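Local coordinates for BH1478 protein (Bacillus halodurans, PDB 2QUP) that is of unknown function, a member of the DUF327 family that folds into a bundle of four long helices, at residues A[44-47]-A[48-51]; A[25-28]-A[29-33]. All blocks are in the same frame, centred on the assembly; numbering follows the deposited sequence. Where two conformers were deposited one is given.

Contact 1: A[44-47]-A[48-51]; sequences QALM and SKID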
loop_
_atom_site.group_PDB
_atom_site.type_symbol
_atom_site.label_atom_id
_atom_site.label_comp_id
_atom_site.label_asym_id
_atom_site.label_seq_id
_atom_site.Cartn_x
_atom_site.Cartn_y
_atom_site.Cartn_z
ATOM N N GLN A 44 4.757 -5.559 6.190
ATOM C CA GLN A 44 4.184 -6.880 5.909
ATOM C C GLN A 44 2.970 -7.077 6.812
ATOM O O GLN A 44 1.934 -7.594 6.384
ATOM C CB GLN A 44 5.196 -7.986 6.221
ATOM C CG GLN A 44 6.301 -8.242 5.201
ATOM C CD GLN A 44 7.145 -9.476 5.584
ATOM O OE1 GLN A 44 7.248 -10.441 4.813
ATOM N NE2 GLN A 44 7.731 -9.454 6.790
ATOM N N ALA A 45 3.119 -6.653 8.064
ATOM C CA ALA A 45 2.057 -6.719 9.071
ATOM C C ALA A 45 0.862 -5.836 8.705
ATOM O O ALA A 45 -0.275 -6.252 8.836
ATOM C CB ALA A 45 2.619 -6.340 10.461
ATOM N N LEU A 46 1.143 -4.621 8.239
ATOM C CA LEU A 46 0.129 -3.719 7.711
ATOM C C LEU A 46 -0.586 -4.275 6.477
ATOM O O LEU A 46 -1.786 -4.125 6.336
ATOM C CB LEU A 46 0.790 -2.395 7.357
ATOM C CG LEU A 46 -0.020 -1.116 7.263
ATOM C CD1 LEU A 46 -1.135 -1.056 8.338
ATOM C CD2 LEU A 46 0.930 0.032 7.423
ATOM N N MET A 47 0.154 -4.909 5.582
ATOM C CA MET A 47 -0.438 -5.508 4.380
ATOM C C MET A 47 -1.396 -6.677 4.712
ATOM O O MET A 47 -2.361 -6.934 3.979
ATOM C CB MET A 47 0.689 -5.956 3.458
ATOM C CG MET A 47 0.288 -6.431 2.063
ATOM S SD MET A 47 -0.952 -5.436 1.217
ATOM C CE MET A 47 0.020 -4.043 0.686
ATOM N N SER A 48 -1.114 -7.374 5.811
ATOM C CA SER A 48 -1.982 -8.438 6.303
ATOM C C SER A 48 -3.345 -7.876 6.706
ATOM O O SER A 48 -4.385 -8.401 6.290
ATOM C CB SER A 48 -1.326 -9.171 7.484
ATOM O OG SER A 48 -0.370 -10.119 7.036
ATOM N N LYS A 49 -3.329 -6.810 7.512
ATOM C CA LYS A 49 -4.518 -6.008 7.825
ATOM C C LYS A 49 -5.218 -5.496 6.565
ATOM O O LYS A 49 -6.414 -5.674 6.389
ATOM C CB LYS A 49 -4.117 -4.822 8.672
ATOM C CG LYS A 49 -3.703 -5.215 10.072
ATOM C CD LYS A 49 -3.249 -3.979 10.835
ATOM C CE LYS A 49 -3.080 -4.293 12.298
ATOM N NZ LYS A 49 -1.697 -4.741 12.555
ATOM N N ILE A 50 -4.454 -4.893 5.674
ATOM C CA ILE A 50 -4.994 -4.394 4.410
ATOM C C ILE A 50 -5.693 -5.489 3.603
ATOM O O ILE A 50 -6.775 -5.255 3.065
ATOM C CB ILE A 50 -3.907 -3.663 3.586
ATOM C CG1 ILE A 50 -3.471 -2.374 4.289
ATOM C CG2 ILE A 50 -4.417 -3.242 2.238
ATOM C CD1 ILE A 50 -2.272 -1.735 3.622
ATOM N N ASP A 51 -5.092 -6.676 3.533
ATOM C CA ASP A 51 -5.713 -7.832 2.853
ATOM C C ASP A 51 -7.053 -8.223 3.475
ATOM O O ASP A 51 -8.030 -8.494 2.774
ATOM C CB ASP A 51 -4.795 -9.053 2.927
ATOM C CG ASP A 51 -3.715 -9.031 1.889
ATOM O OD1 ASP A 51 -3.906 -8.398 0.831
ATOM O OD2 ASP A 51 -2.667 -9.658 2.134
HETATM O O HOH W 1 1.573 -9.845 4.990
HETATM O O HOH W 2 -0.935 -7.615 10.929
#

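Contact 2: A[25-28]-A[29-33]; sequences VSFS and EVMGK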
loop_
_atom_site.group_PDB
_atom_site.type_symbol
_atom_site.label_atom_id
_atom_site.label_comp_id
_atom_site.label_asym_id
_atom_site.label_seq_id
_atom_site.Cartn_x
_atom_site.Cartn_y
_atom_site.Cartn_z
ATOM N N VAL A 25 32.624 -5.532 8.784
ATOM C CA VAL A 25 31.470 -4.659 8.528
ATOM C C VAL A 25 31.287 -3.605 9.631
ATOM O O VAL A 25 31.473 -3.897 10.812
ATOM C CB VAL A 25 30.168 -5.500 8.391
ATOM C CG1 VAL A 25 29.092 -4.725 7.647
ATOM C CG2 VAL A 25 30.449 -6.841 7.680
ATOM N N SER A 26 30.937 -2.382 9.241
ATOM C CA SER A 26 30.776 -1.282 10.192
ATOM C C SER A 26 29.404 -1.301 10.876
ATOM O O SER A 26 28.460 -1.903 10.368
ATOM C CB SER A 26 31.000 0.064 9.499
ATOM O OG SER A 26 29.800 0.555 8.913
ATOM N N PHE A 27 29.301 -0.624 12.018
ATOM C CA PHE A 27 28.108 -0.685 12.864
ATOM C C PHE A 27 26.901 0.043 12.267
ATOM O O PHE A 27 25.788 -0.483 12.279
ATOM C CB PHE A 27 28.419 -0.144 14.259
ATOM C CG PHE A 27 27.216 -0.027 15.161
ATOM C CD1 PHE A 27 26.600 -1.168 15.673
ATOM C CD2 PHE A 27 26.712 1.229 15.511
ATOM C CE1 PHE A 27 25.488 -1.058 16.512
ATOM C CE2 PHE A 27 25.607 1.351 16.349
ATOM C CZ PHE A 27 24.997 0.208 16.859
ATOM N N SER A 28 27.133 1.247 11.753
ATOM C CA SER A 28 26.075 2.088 11.212
ATOM C C SER A 28 25.521 1.544 9.891
ATOM O O SER A 28 24.371 1.808 9.533
ATOM C CB SER A 28 26.598 3.508 11.007
ATOM O OG SER A 28 27.490 3.535 9.914
ATOM N N GLU A 29 26.351 0.796 9.173
ATOM C CA GLU A 29 25.907 0.037 8.019
ATOM C C GLU A 29 24.914 -1.044 8.424
ATOM O O GLU A 29 23.887 -1.207 7.777
ATOM C CB GLU A 29 27.105 -0.587 7.309
ATOM C CG GLU A 29 26.870 -0.923 5.848
ATOM C CD GLU A 29 27.690 -2.116 5.380
ATOM O OE1 GLU A 29 28.936 -2.080 5.508
ATOM O OE2 GLU A 29 27.082 -3.090 4.880
ATOM N N VAL A 30 25.230 -1.773 9.493
ATOM C CA VAL A 30 24.394 -2.886 9.960
ATOM C C VAL A 30 23.077 -2.365 10.533
ATOM O O VAL A 30 22.014 -2.928 10.258
ATOM C CB VAL A 30 25.131 -3.778 11.007
ATOM C CG1 VAL A 30 24.233 -4.920 11.478
ATOM C CG2 VAL A 30 26.390 -4.371 10.407
ATOM N N MET A 31 23.173 -1.280 11.309
ATOM C CA MET A 31 22.032 -0.570 11.906
ATOM C C MET A 31 21.014 -0.159 10.834
ATOM O O MET A 31 19.810 -0.345 10.992
ATOM C CB MET A 31 22.558 0.679 12.639
ATOM C CG MET A 31 21.767 1.137 13.863
ATOM S SD MET A 31 22.547 2.556 14.689
ATOM C CE MET A 31 21.203 3.158 15.714
ATOM N N GLY A 32 21.532 0.422 9.752
ATOM C CA GLY A 32 20.735 0.843 8.601
ATOM C C GLY A 32 20.000 -0.296 7.924
ATOM O O GLY A 32 18.823 -0.164 7.593
ATOM N N LYS A 33 20.697 -1.414 7.736
ATOM C CA LYS A 33 20.112 -2.621 7.177
ATOM C C LYS A 33 19.005 -3.193 8.049
ATOM O O LYS A 33 17.996 -3.681 7.545
ATOM C CB LYS A 33 21.188 -3.676 6.930
ATOM C CG LYS A 33 21.568 -3.808 5.465
ATOM C CD LYS A 33 23.019 -4.240 5.296
ATOM C CE LYS A 33 23.279 -4.783 3.890
ATOM N NZ LYS A 33 24.481 -4.156 3.268
#

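Contact 1: A[44-47]-A[48-51]
Met47 O receives the backbone N-H of Asp51 at 2.8 Å, the shortest direct bond between 44-47 and 48-51. Leu46 O accepts Ile50 N at 2.9 Å. Gln44 O is gripped twice: Ser48 N donates to it, and a water donates at 2.7 Å. The same water is hydrogen-bonded to Ser48 OG. That hydroxyl lies beside its own backbone N, with chi1 at -80°, which turns it back toward the preceding turn. Ala45 O also holds a water, at 2.6 Å. Its backbone bonds are poorer: Lys49 N and Ser48 N both reach it, but both bonds are weak. The Lys49 chain extends outward and bends at chi4, turning NZ back toward Ala45, where it gives the water on Ala45 O a weak bond. Both waters thus serve carbonyls on the exposed side.

The buried side is apolar. Ile50 CG1 lies beside its backbone N (chi1 -67°), and this sets it against Leu46 O at 3.2 Å. Ile50 CD1 comes to 4.3 Å from Leu46 CG. The Met47 chain bends at chi2 and chi3, and SD passes Ile50 CB obliquely at 4.2 Å. Replacing Ile50 with alanine would probably open a gap beside Leu46 and leave Leu72 and Phe76 of helix 63-88 without much of their packing partner. On helix 126-144, Met47 also touches Leu140 and Ile141, and Asp51 OD2 forms a salt bridge with Lys137. The arrangement is that of an amphipathic helix in a helical bundle: 27-60 turns Met47 and Ile50 into the core and its hydrated carbonyls outward.

Contact 2: A[25-28]-A[29-33]
Phe27 O accepts the backbone N-H of Met31 at 2.9 Å. This is the first firm bond of the helix. The next, Gly32 N to Ser28 O, is longer at 3.2 Å.

Ser26 is the N-cap. Its OG accepts from Glu29 N, but the bond is weak at 3.5 Å. OG sits between the backbone N and the carbonyl carbon (chi1 87°), which turns it toward the first turn, close to Glu29 CB. Ser26 O takes a second weak bond, from Val30 N.

Two groups of side chains meet along the first turns. Phe27 CG is anti to the backbone N (chi1 174°), which lays the ring alongside the Met31 chain; SD is 3.7 Å from Phe27 CE2. The sulfur is 4.5 Å from the ring centroid and lies oblique to the ring, a Met-aromatic contact. Val25 CG1 meets Val30 CG2 at 3.9 Å. Val25 CG1 also meets Glu29 OE1; the two side chains cross at about a right angle. Glu29 OE2 in turn forms a salt bridge with Lys33 NZ at 3.2 Å, using the anti lone pair. One oxygen thus meets a methyl group while the other pairs with the charge one turn on.

The contact is at the surface, about 27 Å between its centre and that of the chain. It forms the N-terminal end of helix 27-60, which projects here beyond the bundle made with helices 63-88, 98-120 and 126-144.

How the contacts relate
Both contacts belong to helix 27-60, with centres about 28 Å apart and no touch between them. Contact 2 starts the helix at its projecting end; contact 1 lies further along, where the helix packs against 63-88 and 126-144. Contact 1 is partly buried and has two faces: an apolar one set into the bundle and a wet one where waters supplement the backbone bonds. Contact 2 is a surface contact with none of its touching residues buried. Its chemistry is local: a weak serine cap on the backbone, a sulfur-aromatic pair and a salt bridge one turn apart. The salt bridge at contact 1 instead joins two helices.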